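Local coordinates for protein DYNE7 (Micromonospora chersina, PDB 2XEM) that probably acts as a hot-dog fold thioesterase that releases a polyene intermediate during biosynthesis of the enediyne antitumour agent dynemicin, at residues Met85-Ser98 and Val134-Val147. Residues are numbered along the deposited sequence; the frame is centred on the assembly and turned at random.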
loop_
_atom_site.group_PDB
_atom_site.type_symbol
_atom_site.label_atom_id
_atom_site.label_comp_id
_atom_site.label_asym_id
_atom_site.label_seq_id
_atom_site.Cartn_x
_atom_site.Cartn_y
_atom_site.Cartn_z
ATOM N N MET D 85 -11.991 15.511 9.867
ATOM C CA MET D 85 -12.563 14.558 10.807
ATOM C C MET D 85 -13.471 15.218 11.848
ATOM O O MET D 85 -13.139 16.259 12.416
ATOM C CB MET D 85 -11.456 13.765 11.498
ATOM C CG MET D 85 -11.960 12.582 12.297
ATOM S SD MET D 85 -10.589 11.657 13.024
ATOM C CE MET D 85 -10.053 12.875 14.315
ATOM N N MET D 86 -14.598 14.570 12.133
ATOM C CA MET D 86 -15.491 14.970 13.227
ATOM C C MET D 86 -15.878 13.785 14.084
ATOM O O MET D 86 -15.966 12.667 13.579
ATOM C CB MET D 86 -16.752 15.628 12.661
ATOM C CG MET D 86 -16.441 16.941 11.983
ATOM S SD MET D 86 -17.789 18.051 11.807
ATOM C CE MET D 86 -17.889 18.712 13.498
ATOM N N LEU D 87 -16.112 14.031 15.377
ATOM C CA LEU D 87 -16.690 13.034 16.266
ATOM C C LEU D 87 -18.198 12.928 16.030
ATOM O O LEU D 87 -18.919 13.914 16.168
ATOM C CB LEU D 87 -16.384 13.347 17.745
ATOM C CG LEU D 87 -17.026 12.445 18.802
ATOM C CD1 LEU D 87 -16.371 11.101 18.807
ATOM C CD2 LEU D 87 -16.961 13.087 20.195
ATOM N N ASP D 88 -18.674 11.724 15.663
ATOM C CA ASP D 88 -20.121 11.448 15.573
ATOM C C ASP D 88 -20.718 11.086 16.900
ATOM O O ASP D 88 -21.768 11.611 17.264
ATOM C CB ASP D 88 -20.411 10.333 14.570
ATOM C CG ASP D 88 -20.165 10.730 13.146
ATOM O OD1 ASP D 88 -20.004 11.947 12.882
ATOM O OD2 ASP D 88 -20.172 9.838 12.279
ATOM N N ARG D 89 -20.073 10.156 17.609
ATOM C CA ARG D 89 -20.516 9.748 18.937
ATOM C C ARG D 89 -19.457 8.942 19.661
ATOM O O ARG D 89 -18.624 8.269 19.035
ATOM C CB ARG D 89 -21.898 9.035 18.918
ATOM C CG ARG D 89 -21.959 7.775 18.080
ATOM C CD ARG D 89 -23.327 7.579 17.455
ATOM N NE ARG D 89 -23.317 7.870 16.014
ATOM C CZ ARG D 89 -22.944 7.010 15.068
ATOM N NH1 ARG D 89 -22.538 5.786 15.392
ATOM N NH2 ARG D 89 -22.965 7.370 13.790
ATOM N N LEU D 90 -19.492 9.050 20.980
ATOM C CA LEU D 90 -18.658 8.313 21.900
ATOM C C LEU D 90 -19.623 7.496 22.691
ATOM O O LEU D 90 -20.489 8.061 23.357
ATOM C CB LEU D 90 -17.882 9.289 22.792
ATOM C CG LEU D 90 -16.508 8.809 23.172
ATOM C CD1 LEU D 90 -15.421 9.560 22.389
ATOM C CD2 LEU D 90 -16.302 8.897 24.693
ATOM N N ASP D 91 -19.545 6.165 22.541
ATOM C CA ASP D 91 -20.462 5.210 23.162
ATOM C C ASP D 91 -19.683 4.103 23.892
ATOM O O ASP D 91 -19.404 3.051 23.306
ATOM C CB ASP D 91 -21.422 4.639 22.098
ATOM C CG ASP D 91 -22.534 3.743 22.625
ATOM O OD1 ASP D 91 -22.890 3.867 23.825
ATOM O OD2 ASP D 91 -23.091 2.962 21.827
ATOM N N GLY D 92 -19.324 4.382 25.154
ATOM C CA GLY D 92 -18.575 3.477 26.020
ATOM C C GLY D 92 -17.090 3.481 25.726
ATOM O O GLY D 92 -16.424 4.504 25.926
ATOM N N HIS D 93 -16.555 2.304 25.313
ATOM C CA HIS D 93 -15.213 2.084 24.773
ATOM C C HIS D 93 -15.160 2.374 23.249
ATOM O O HIS D 93 -14.085 2.305 22.671
ATOM C CB HIS D 93 -14.707 0.649 25.119
ATOM C CG HIS D 93 -15.340 -0.440 24.326
ATOM N ND1 HIS D 93 -14.617 -1.175 23.406
ATOM C CD2 HIS D 93 -16.612 -0.887 24.341
ATOM C CE1 HIS D 93 -15.476 -2.040 22.888
ATOM N NE2 HIS D 93 -16.686 -1.905 23.423
ATOM N N ARG D 94 -16.307 2.682 22.612
ATOM C CA ARG D 94 -16.379 2.939 21.171
ATOM C C ARG D 94 -16.432 4.413 20.783
ATOM O O ARG D 94 -17.039 5.229 21.473
ATOM C CB ARG D 94 -17.529 2.190 20.521
ATOM C CG ARG D 94 -17.218 0.742 20.273
ATOM C CD ARG D 94 -18.534 0.039 19.996
ATOM N NE ARG D 94 -18.347 -1.392 19.778
ATOM C CZ ARG D 94 -18.941 -2.110 18.829
ATOM N NH1 ARG D 94 -19.803 -1.541 17.996
ATOM N NH2 ARG D 94 -18.686 -3.408 18.712
ATOM N N ILE D 95 -15.793 4.734 19.657
ATOM C CA ILE D 95 -15.708 6.074 19.081
ATOM C C ILE D 95 -16.132 5.966 17.622
ATOM O O ILE D 95 -15.493 5.254 16.858
ATOM C CB ILE D 95 -14.244 6.641 19.189
ATOM C CG1 ILE D 95 -13.727 6.683 20.654
ATOM C CG2 ILE D 95 -14.135 8.003 18.504
ATOM C CD1 ILE D 95 -12.200 6.713 20.777
ATOM N N ALA D 96 -17.166 6.707 17.229
ATOM C CA ALA D 96 -17.568 6.844 15.828
ATOM C C ALA D 96 -17.137 8.216 15.344
ATOM O O ALA D 96 -17.454 9.225 15.972
ATOM C CB ALA D 96 -19.078 6.664 15.686
ATOM N N MET D 97 -16.351 8.237 14.263
ATOM C CA MET D 97 -15.824 9.428 13.589
ATOM C C MET D 97 -16.382 9.493 12.190
ATOM O O MET D 97 -16.648 8.444 11.608
ATOM C CB MET D 97 -14.292 9.339 13.467
ATOM C CG MET D 97 -13.565 9.525 14.779
ATOM S SD MET D 97 -11.911 8.801 14.689
ATOM C CE MET D 97 -12.357 7.001 14.824
ATOM N N SER D 98 -16.564 10.711 11.657
ATOM C CA SER D 98 -16.931 10.949 10.259
ATOM C C SER D 98 -15.896 11.823 9.560
ATOM O O SER D 98 -15.142 12.543 10.217
ATOM C CB SER D 98 -18.333 11.551 10.135
ATOM O OG SER D 98 -18.427 12.753 10.886
ATOM N N VAL D 134 -12.540 4.644 26.861
ATOM C CA VAL D 134 -11.832 5.669 26.089
ATOM C C VAL D 134 -10.978 6.508 27.080
ATOM O O VAL D 134 -11.520 6.992 28.069
ATOM C CB VAL D 134 -12.808 6.562 25.277
ATOM C CG1 VAL D 134 -12.038 7.644 24.497
ATOM C CG2 VAL D 134 -13.707 5.720 24.340
ATOM N N PRO D 135 -9.644 6.632 26.886
ATOM C CA PRO D 135 -8.851 7.481 27.807
ATOM C C PRO D 135 -9.415 8.898 27.890
ATOM O O PRO D 135 -9.876 9.426 26.883
ATOM C CB PRO D 135 -7.434 7.460 27.193
ATOM C CG PRO D 135 -7.390 6.163 26.397
ATOM C CD PRO D 135 -8.787 6.017 25.840
ATOM N N ALA D 136 -9.385 9.502 29.095
ATOM C CA ALA D 136 -9.922 10.849 29.354
ATOM C C ALA D 136 -9.377 11.891 28.360
ATOM O O ALA D 136 -10.141 12.687 27.825
ATOM C CB ALA D 136 -9.607 11.254 30.774
ATOM N N GLU D 137 -8.062 11.818 28.062
ATOM C CA GLU D 137 -7.370 12.736 27.165
ATOM C C GLU D 137 -7.967 12.703 25.752
ATOM O O GLU D 137 -8.128 13.764 25.132
ATOM C CB GLU D 137 -5.878 12.386 27.123
ATOM C CG GLU D 137 -5.057 13.345 26.286
ATOM C CD GLU D 137 -3.605 12.958 26.090
ATOM O OE1 GLU D 137 -2.803 13.864 25.787
ATOM O OE2 GLU D 137 -3.258 11.769 26.258
ATOM N N LEU D 138 -8.295 11.488 25.260
ATOM C CA LEU D 138 -8.884 11.287 23.950
ATOM C C LEU D 138 -10.350 11.758 23.932
ATOM O O LEU D 138 -10.747 12.438 22.999
ATOM C CB LEU D 138 -8.753 9.802 23.527
ATOM C CG LEU D 138 -9.298 9.387 22.159
ATOM C CD1 LEU D 138 -8.788 10.338 21.017
ATOM C CD2 LEU D 138 -8.912 7.946 21.856
ATOM N N ARG D 139 -11.140 11.407 24.959
ATOM C CA ARG D 139 -12.510 11.910 25.137
ATOM C C ARG D 139 -12.526 13.451 25.025
ATOM O O ARG D 139 -13.270 14.014 24.216
ATOM C CB ARG D 139 -13.064 11.474 26.524
ATOM C CG ARG D 139 -14.572 11.662 26.675
ATOM C CD ARG D 139 -14.984 12.041 28.092
ATOM N NE ARG D 139 -16.387 12.473 28.191
ATOM C CZ ARG D 139 -16.830 13.707 27.933
ATOM N NH1 ARG D 139 -15.994 14.651 27.513
ATOM N NH2 ARG D 139 -18.117 13.998 28.079
ATOM N N ARG D 140 -11.675 14.100 25.828
ATOM C CA ARG D 140 -11.437 15.534 25.887
ATOM C C ARG D 140 -11.103 16.113 24.480
ATOM O O ARG D 140 -11.715 17.078 24.038
ATOM C CB ARG D 140 -10.273 15.763 26.876
ATOM C CG ARG D 140 -10.238 17.075 27.567
ATOM C CD ARG D 140 -9.423 17.015 28.851
ATOM N NE ARG D 140 -7.983 16.789 28.633
ATOM C CZ ARG D 140 -7.267 15.831 29.223
ATOM N NH1 ARG D 140 -7.839 14.993 30.081
ATOM N NH2 ARG D 140 -5.979 15.703 28.961
ATOM N N ALA D 141 -10.166 15.493 23.782
ATOM C CA ALA D 141 -9.686 15.946 22.469
ATOM C C ALA D 141 -10.787 15.811 21.372
ATOM O O ALA D 141 -11.049 16.772 20.626
ATOM C CB ALA D 141 -8.431 15.175 22.085
ATOM N N LEU D 142 -11.451 14.635 21.299
ATOM C CA LEU D 142 -12.529 14.400 20.311
ATOM C C LEU D 142 -13.761 15.277 20.530
ATOM O O LEU D 142 -14.379 15.686 19.555
ATOM C CB LEU D 142 -12.973 12.946 20.298
ATOM C CG LEU D 142 -12.022 11.900 19.747
ATOM C CD1 LEU D 142 -12.458 10.555 20.230
ATOM C CD2 LEU D 142 -11.946 11.945 18.201
ATOM N N SER D 143 -14.113 15.583 21.801
ATOM C CA SER D 143 -15.307 16.375 22.103
ATOM C C SER D 143 -15.247 17.794 21.548
ATOM O O SER D 143 -16.283 18.401 21.335
ATOM C CB SER D 143 -15.610 16.350 23.596
ATOM O OG SER D 143 -15.893 15.008 23.955
ATOM N N ARG D 144 -14.059 18.289 21.228
ATOM C CA ARG D 144 -13.893 19.611 20.596
ATOM C C ARG D 144 -14.363 19.627 19.140
ATOM O O ARG D 144 -14.583 20.699 18.581
ATOM C CB ARG D 144 -12.442 20.096 20.703
ATOM C CG ARG D 144 -11.977 20.253 22.157
ATOM C CD ARG D 144 -10.752 21.147 22.317
ATOM N NE ARG D 144 -9.583 20.638 21.590
ATOM C CZ ARG D 144 -8.654 19.843 22.111
ATOM N NH1 ARG D 144 -8.740 19.451 23.377
ATOM N NH2 ARG D 144 -7.630 19.439 21.374
ATOM N N TYR D 145 -14.525 18.431 18.528
ATOM C CA TYR D 145 -14.954 18.277 17.134
ATOM C C TYR D 145 -16.273 17.507 17.017
ATOM O O TYR D 145 -16.491 16.825 16.007
ATOM C CB TYR D 145 -13.840 17.596 16.300
ATOM C CG TYR D 145 -12.518 18.328 16.389
ATOM C CD1 TYR D 145 -12.256 19.441 15.591
ATOM C CD2 TYR D 145 -11.568 17.972 17.336
ATOM C CE1 TYR D 145 -11.047 20.129 15.681
ATOM C CE2 TYR D 145 -10.361 18.662 17.443
ATOM C CZ TYR D 145 -10.098 19.727 16.607
ATOM O OH TYR D 145 -8.894 20.380 16.727
ATOM N N ALA D 146 -17.115 17.569 18.056
ATOM C CA ALA D 146 -18.415 16.891 18.067
ATOM C C ALA D 146 -19.394 17.427 17.014
ATOM O O ALA D 146 -19.600 18.641 16.885
ATOM C CB ALA D 146 -19.058 16.936 19.456
ATOM N N VAL D 147 -19.995 16.492 16.266
ATOM C CA VAL D 147 -21.122 16.764 15.366
ATOM C C VAL D 147 -22.290 17.225 16.249
ATOM O O VAL D 147 -22.489 16.651 17.309
ATOM C CB VAL D 147 -21.448 15.492 14.518
ATOM C CG1 VAL D 147 -22.825 15.570 13.844
ATOM C CG2 VAL D 147 -20.358 15.248 13.485
HETATM O O HOH W 1 -21.404 14.515 18.570
#
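Leu-87 is gripped at both backbone polar atoms by the tail that leaves helix 136-143, which forms a single beta bridge pairing Leu-87 with Ala-146. Val-147 N meets Leu-87 O at 2.8 Å almost head-on (N-H...O 171°), whereas Leu-87 N reaches Tyr-145 O from above its carbonyl plane, at a less straight 146°. Next door is the classic bulge, where Asp-88 N and Arg-89 N share Ala-96 O, and a water donates to both Asp-88 O and Val-147 O. Asp-88 OD1 accepts from Ser-98 OG at 2.7 Å on its syn side and lies 3.4 Å from Val-147 CG2; an alanine here would probably leave the Ser-98 hydroxyl without this acceptor and Val-147 less closely flanked. Beyond the bridge, Leu-142 points into the hairpin: its CD1 sits 3.5 Å from Ile-95 CG2 and 3.8 Å from Leu-90 CD1, while Leu-87 crosses it at about a right angle. Ile-95 CG1 lies beside the backbone N, and a nearly extended chi2 (158°) carries CD1 out to Leu-138 CD2 at 3.7 Å. Leu-90 and Val-134 meet tip to tip near the turn. Helix 136-143 is thus seated on the hot-dog sheet by aliphatic contacts, while directional polar bonds fix the register of its exit.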